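Local atomic coordinates of 5,10-methylenetetrahydrofolate dehydrogenase (Bombyx mori, PDB entry 5ZF1), a protein that probably catalyses the NADP+-dependent oxidation of 5,10-methylenetetrahydrofolate to 5,10-methenyltetrahydrofolate in one-carbon folate metabolism. Residues B[139-149]-B[169-178]. Numbering follows the deposited sequence.
Sequences PATALAVVEML and NVGMPIAMML
Ala142 marks the tight part of the contact: its CB lies 3.6 Å from Ile174 CG1 and equally near Pro173 CB, so the methyl fits between them. The short side chain lets the backbones close in, with Ala142 CA and Ile174 CA 4.8 Å apart. Ile174 sets CG1 anti to its carbonyl carbon (chi1 -72°), turning it onto Ala142, and the extended chi2 (177°) carries CD1 to 3.8 Å from Val145 CG2, the side chains crossing at about a right angle. Pro139 CG meets Pro173 CG at 4.0 Å, again nearly perpendicular. These helices belong to the Rossmann-type NAD(P)-binding domain, one before and one after strand 160-164; Val145, Ile174 and Leu178 also touch Ile217 of strand 215-218. The two helices run in roughly the same direction, crossing at -40°, and their backbones draw apart toward the C-terminal ends. There Val146 CG2 still reaches Met177 CB at 3.7 Å, but Leu149 CD1 stands 4.3 Å from Leu178 CD1. Partly exposed Thr141, Val170 and Asn169 form the looser side. Thr141 CG2 and Val170 CG1 approach only to 4.1 Å, while Thr141 OG1 is hydrogen-bonded to Thr281 OG1 of helix 277-298. A water accepts from Ala142 N and donates to Asn169 O at 2.7 Å.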
ATOM      1  N   PRO B 139      -8.485  -8.151  -0.375  1.00 20.79           N
ATOM      2  CA  PRO B 139      -8.175  -9.547  -0.047  1.00 20.14           C
ATOM      3  C   PRO B 139      -9.018 -10.042   1.120  1.00 19.20           C
ATOM      4  O   PRO B 139      -9.301  -9.307   2.066  1.00 20.34           O
ATOM      5  CB  PRO B 139      -6.684  -9.504   0.301  1.00 22.04           C
ATOM      6  CG  PRO B 139      -6.179  -8.327  -0.509  1.00 21.22           C
ATOM      7  CD  PRO B 139      -7.274  -7.311  -0.473  1.00 22.93           C
ATOM      8  N   ALA B 140      -9.436 -11.308   1.034  1.00 21.51           N
ATOM      9  CA  ALA B 140     -10.541 -11.791   1.864  1.00 19.93           C
ATOM     10  C   ALA B 140     -10.152 -11.948   3.332  1.00 21.13           C
ATOM     11  O   ALA B 140     -10.943 -11.623   4.228  1.00 21.45           O
ATOM     12  CB  ALA B 140     -11.057 -13.121   1.307  1.00 23.03           C
ATOM     13  N   THR B 141      -8.952 -12.459   3.611  1.00 23.63           N
ATOM     14  CA  THR B 141      -8.549 -12.613   5.007  1.00 24.23           C
ATOM     15  C   THR B 141      -8.403 -11.256   5.683  1.00 22.75           C
ATOM     16  O   THR B 141      -8.821 -11.074   6.832  1.00 22.09           O
ATOM     17  CB  THR B 141      -7.244 -13.413   5.095  1.00 19.58           C
ATOM     18  OG1 THR B 141      -7.446 -14.725   4.559  1.00 29.69           O
ATOM     19  CG2 THR B 141      -6.803 -13.564   6.547  1.00 22.80           C
ATOM     20  N   ALA B 142      -7.820 -10.283   4.983  1.00 22.24           N
ATOM     21  CA  ALA B 142      -7.743  -8.939   5.543  1.00 26.63           C
ATOM     22  C   ALA B 142      -9.136  -8.369   5.769  1.00 25.59           C
ATOM     23  O   ALA B 142      -9.420  -7.773   6.814  1.00 25.00           O
ATOM     24  CB  ALA B 142      -6.918  -8.031   4.620  1.00 25.94           C
ATOM     25  N   LEU B 143     -10.033  -8.564   4.808  1.00 22.67           N
ATOM     26  CA  LEU B 143     -11.391  -8.078   4.985  1.00 23.05           C
ATOM     27  C   LEU B 143     -12.072  -8.777   6.153  1.00 19.83           C
ATOM     28  O   LEU B 143     -12.872  -8.163   6.875  1.00 27.11           O
ATOM     29  CB  LEU B 143     -12.171  -8.275   3.680  1.00 29.86           C
ATOM     30  CG  LEU B 143     -13.505  -7.570   3.468  1.00 31.46           C
ATOM     31  CD1 LEU B 143     -13.380  -6.060   3.669  1.00 30.26           C
ATOM     32  CD2 LEU B 143     -13.987  -7.890   2.047  1.00 25.88           C
ATOM     33  N   ALA B 144     -11.764 -10.061   6.357  1.00 20.84           N
ATOM     34  CA  ALA B 144     -12.341 -10.804   7.474  1.00 22.14           C
ATOM     35  C   ALA B 144     -11.918 -10.211   8.814  1.00 23.23           C
ATOM     36  O   ALA B 144     -12.745 -10.031   9.718  1.00 22.84           O
ATOM     37  CB  ALA B 144     -11.938 -12.279   7.387  1.00 23.67           C
ATOM     38  N   VAL B 145     -10.624  -9.920   8.973  1.00 19.33           N
ATOM     39  CA  VAL B 145     -10.150  -9.277  10.198  1.00 22.02           C
ATOM     40  C   VAL B 145     -10.875  -7.963  10.435  1.00 25.01           C
ATOM     41  O   VAL B 145     -11.370  -7.697  11.539  1.00 25.06           O
ATOM     42  CB  VAL B 145      -8.627  -9.065  10.131  1.00 23.19           C
ATOM     43  CG1 VAL B 145      -8.173  -8.161  11.281  1.00 26.94           C
ATOM     44  CG2 VAL B 145      -7.963 -10.388  10.194  1.00 18.49           C
ATOM     45  N   VAL B 146     -10.940  -7.114   9.406  1.00 23.79           N
ATOM     46  CA  VAL B 146     -11.607  -5.827   9.538  1.00 26.14           C
ATOM     47  C   VAL B 146     -13.070  -6.025   9.916  1.00 29.62           C
ATOM     48  O   VAL B 146     -13.619  -5.291  10.747  1.00 26.13           O
ATOM     49  CB  VAL B 146     -11.450  -5.017   8.236  1.00 28.65           C
ATOM     50  CG1 VAL B 146     -12.510  -3.923   8.138  1.00 38.37           C
ATOM     51  CG2 VAL B 146     -10.067  -4.427   8.157  1.00 35.31           C
ATOM     52  N   GLU B 147     -13.715  -7.037   9.337  1.00 31.93           N
ATOM     53  CA  GLU B 147     -15.121  -7.298   9.643  1.00 28.85           C
ATOM     54  C   GLU B 147     -15.305  -7.797  11.075  1.00 28.44           C
ATOM     55  O   GLU B 147     -16.307  -7.473  11.726  1.00 29.16           O
ATOM     56  CB  GLU B 147     -15.689  -8.299   8.632  1.00 34.28           C
ATOM     57  CG  GLU B 147     -17.220  -8.358   8.570  1.00 37.56           C
ATOM     58  CD  GLU B 147     -17.879  -7.045   8.143  1.00 45.54           C
ATOM     59  OE1 GLU B 147     -17.275  -6.260   7.376  1.00 41.41           O
ATOM     60  OE2 GLU B 147     -19.025  -6.805   8.572  1.00 50.67           O
ATOM     61  N   MET B 148     -14.360  -8.591  11.589  1.00 25.17           N
ATOM     62  CA  MET B 148     -14.451  -9.024  12.977  1.00 23.87           C
ATOM     63  C   MET B 148     -14.384  -7.825  13.918  1.00 27.10           C
ATOM     64  O   MET B 148     -15.133  -7.751  14.902  1.00 27.92           O
ATOM     65  CB  MET B 148     -13.348 -10.041  13.283  1.00 24.75           C
ATOM     66  CG  MET B 148     -13.456 -11.324  12.456  1.00 27.29           C
ATOM     67  SD  MET B 148     -12.187 -12.576  12.746  1.00 37.41           S
ATOM     68  CE  MET B 148     -11.881 -12.428  14.506  1.00 32.13           C
ATOM     69  N   LEU B 149     -13.520  -6.854  13.608  1.00 24.21           N
ATOM     70  CA  LEU B 149     -13.417  -5.662  14.444  1.00 22.23           C
ATOM     71  C   LEU B 149     -14.697  -4.843  14.401  1.00 25.55           C
ATOM     72  O   LEU B 149     -15.175  -4.374  15.441  1.00 28.20           O
ATOM     73  CB  LEU B 149     -12.240  -4.804  14.002  1.00 25.27           C
ATOM     74  CG  LEU B 149     -10.862  -5.428  14.244  1.00 20.98           C
ATOM     75  CD1 LEU B 149      -9.809  -4.714  13.421  1.00 20.67           C
ATOM     76  CD2 LEU B 149     -10.535  -5.416  15.726  1.00 21.19           C
ATOM     77  N   ASN B 169      -0.038 -10.523   0.904  1.00 20.06           N
ATOM     78  CA  ASN B 169      -1.387 -11.050   0.763  0.70 21.57           C
ATOM     79  C   ASN B 169      -2.244 -10.843   1.999  1.00 20.70           C
ATOM     80  O   ASN B 169      -3.475 -10.818   1.877  1.00 21.31           O
ATOM     81  CB  ASN B 169      -1.363 -12.545   0.455  0.70 22.11           C
ATOM     82  CG  ASN B 169      -1.047 -12.847  -0.996  0.70 22.35           C
ATOM     83  OD1 ASN B 169      -0.719 -11.957  -1.788  0.70 23.64           O
ATOM     84  ND2 ASN B 169      -1.128 -14.123  -1.349  0.70 27.89           N
ATOM     85  N   VAL B 170      -1.648 -10.696   3.181  1.00 17.17           N
ATOM     86  CA  VAL B 170      -2.428 -10.665   4.418  1.00 16.66           C
ATOM     87  C   VAL B 170      -2.018  -9.513   5.324  1.00 22.15           C
ATOM     88  O   VAL B 170      -2.833  -8.642   5.619  1.00 18.02           O
ATOM     89  CB  VAL B 170      -2.324 -12.003   5.182  1.00 21.52           C
ATOM     90  CG1 VAL B 170      -3.063 -11.914   6.516  1.00 23.76           C
ATOM     91  CG2 VAL B 170      -2.895 -13.151   4.354  1.00 23.60           C
ATOM     92  N   GLY B 171      -0.762  -9.486   5.782  1.00 17.55           N
ATOM     93  CA  GLY B 171      -0.385  -8.476   6.764  1.00 18.22           C
ATOM     94  C   GLY B 171      -0.462  -7.060   6.220  1.00 16.53           C
ATOM     95  O   GLY B 171      -0.951  -6.138   6.890  1.00 16.62           O
ATOM     96  N   MET B 172       0.012  -6.858   4.991  1.00 15.00           N
ATOM     97  CA  MET B 172       0.001  -5.512   4.430  1.00 16.73           C
ATOM     98  C   MET B 172      -1.431  -5.016   4.207  1.00 18.02           C
ATOM     99  O   MET B 172      -1.746  -3.885   4.607  1.00 17.30           O
ATOM    100  CB  MET B 172       0.846  -5.471   3.147  1.00 17.22           C
ATOM    101  CG  MET B 172       0.975  -4.100   2.511  1.00 19.62           C
ATOM    102  SD  MET B 172      -0.404  -3.728   1.382  1.00 23.58           S
ATOM    103  CE  MET B 172      -0.106  -4.931   0.057  1.00 19.73           C
ATOM    104  N   PRO B 173      -2.319  -5.791   3.585  1.00 15.24           N
ATOM    105  CA  PRO B 173      -3.689  -5.284   3.429  1.00 18.28           C
ATOM    106  C   PRO B 173      -4.382  -5.050   4.761  1.00 18.65           C
ATOM    107  O   PRO B 173      -5.185  -4.122   4.857  1.00 21.42           O
ATOM    108  CB  PRO B 173      -4.383  -6.382   2.603  1.00 20.70           C
ATOM    109  CG  PRO B 173      -3.264  -7.113   1.919  1.00 21.57           C
ATOM    110  CD  PRO B 173      -2.103  -7.057   2.864  1.00 18.45           C
ATOM    111  N   ILE B 174      -4.095  -5.839   5.792  1.00 18.15           N
ATOM    112  CA  ILE B 174      -4.695  -5.572   7.102  1.00 21.35           C
ATOM    113  C   ILE B 174      -4.247  -4.212   7.621  1.00 22.34           C
ATOM    114  O   ILE B 174      -5.063  -3.383   8.043  1.00 20.24           O
ATOM    115  CB  ILE B 174      -4.342  -6.692   8.095  1.00 18.99           C
ATOM    116  CG1 ILE B 174      -5.103  -7.970   7.736  1.00 17.40           C
ATOM    117  CG2 ILE B 174      -4.651  -6.223   9.536  1.00 22.56           C
ATOM    118  CD1 ILE B 174      -4.771  -9.166   8.604  1.00 23.04           C
ATOM    119  N   ALA B 175      -2.928  -3.967   7.618  1.00 17.62           N
ATOM    120  CA  ALA B 175      -2.434  -2.676   8.098  1.00 18.37           C
ATOM    121  C   ALA B 175      -2.999  -1.527   7.282  1.00 22.81           C
ATOM    122  O   ALA B 175      -3.352  -0.478   7.840  1.00 23.26           O
ATOM    123  CB  ALA B 175      -0.902  -2.646   8.061  1.00 18.57           C
ATOM    124  N   MET B 176      -3.099  -1.706   5.952  1.00 17.29           N
ATOM    125  CA  MET B 176      -3.580  -0.627   5.093  0.70 16.94           C
ATOM    126  C   MET B 176      -5.005  -0.237   5.453  1.00 23.80           C
ATOM    127  O   MET B 176      -5.332   0.954   5.522  1.00 23.89           O
ATOM    128  CB  MET B 176      -3.488  -1.045   3.624  0.70 21.05           C
ATOM    129  CG  MET B 176      -3.757   0.070   2.611  0.70 28.71           C
ATOM    130  SD  MET B 176      -2.546   1.426   2.588  0.70 24.67           S
ATOM    131  CE  MET B 176      -1.002   0.601   2.232  0.70 26.61           C
ATOM    132  N   MET B 177      -5.861  -1.220   5.683  1.00 20.89           N
ATOM    133  CA  MET B 177      -7.262  -0.964   6.026  0.55 22.86           C
ATOM    134  C   MET B 177      -7.390  -0.364   7.412  1.00 27.02           C
ATOM    135  O   MET B 177      -8.242   0.493   7.656  1.00 25.61           O
ATOM    136  CB  MET B 177      -8.075  -2.253   5.994  0.55 19.10           C
ATOM    137  CG  MET B 177      -7.782  -3.160   4.855  0.55 24.49           C
ATOM    138  SD  MET B 177      -9.302  -3.672   4.127  0.55 30.50           S
ATOM    139  CE  MET B 177      -9.762  -2.060   3.558  0.55 19.02           C
ATOM    140  N   LEU B 178      -6.580  -0.853   8.341  1.00 18.98           N
ATOM    141  CA  LEU B 178      -6.677  -0.390   9.714  1.00 18.74           C
ATOM    142  C   LEU B 178      -6.396   1.100   9.824  1.00 22.64           C
ATOM    143  O   LEU B 178      -6.917   1.768  10.733  1.00 19.37           O
ATOM    144  CB  LEU B 178      -5.708  -1.189  10.583  1.00 17.39           C
ATOM    145  CG  LEU B 178      -6.242  -2.337  11.424  1.00 33.27           C
ATOM    146  CD1 LEU B 178      -6.910  -3.400  10.586  1.00 36.16           C
ATOM    147  CD2 LEU B 178      -5.083  -2.909  12.210  1.00 26.37           C
TER
HETATM  148  O   HOH W   1      -5.973 -11.327   2.843  1.00 25.01           O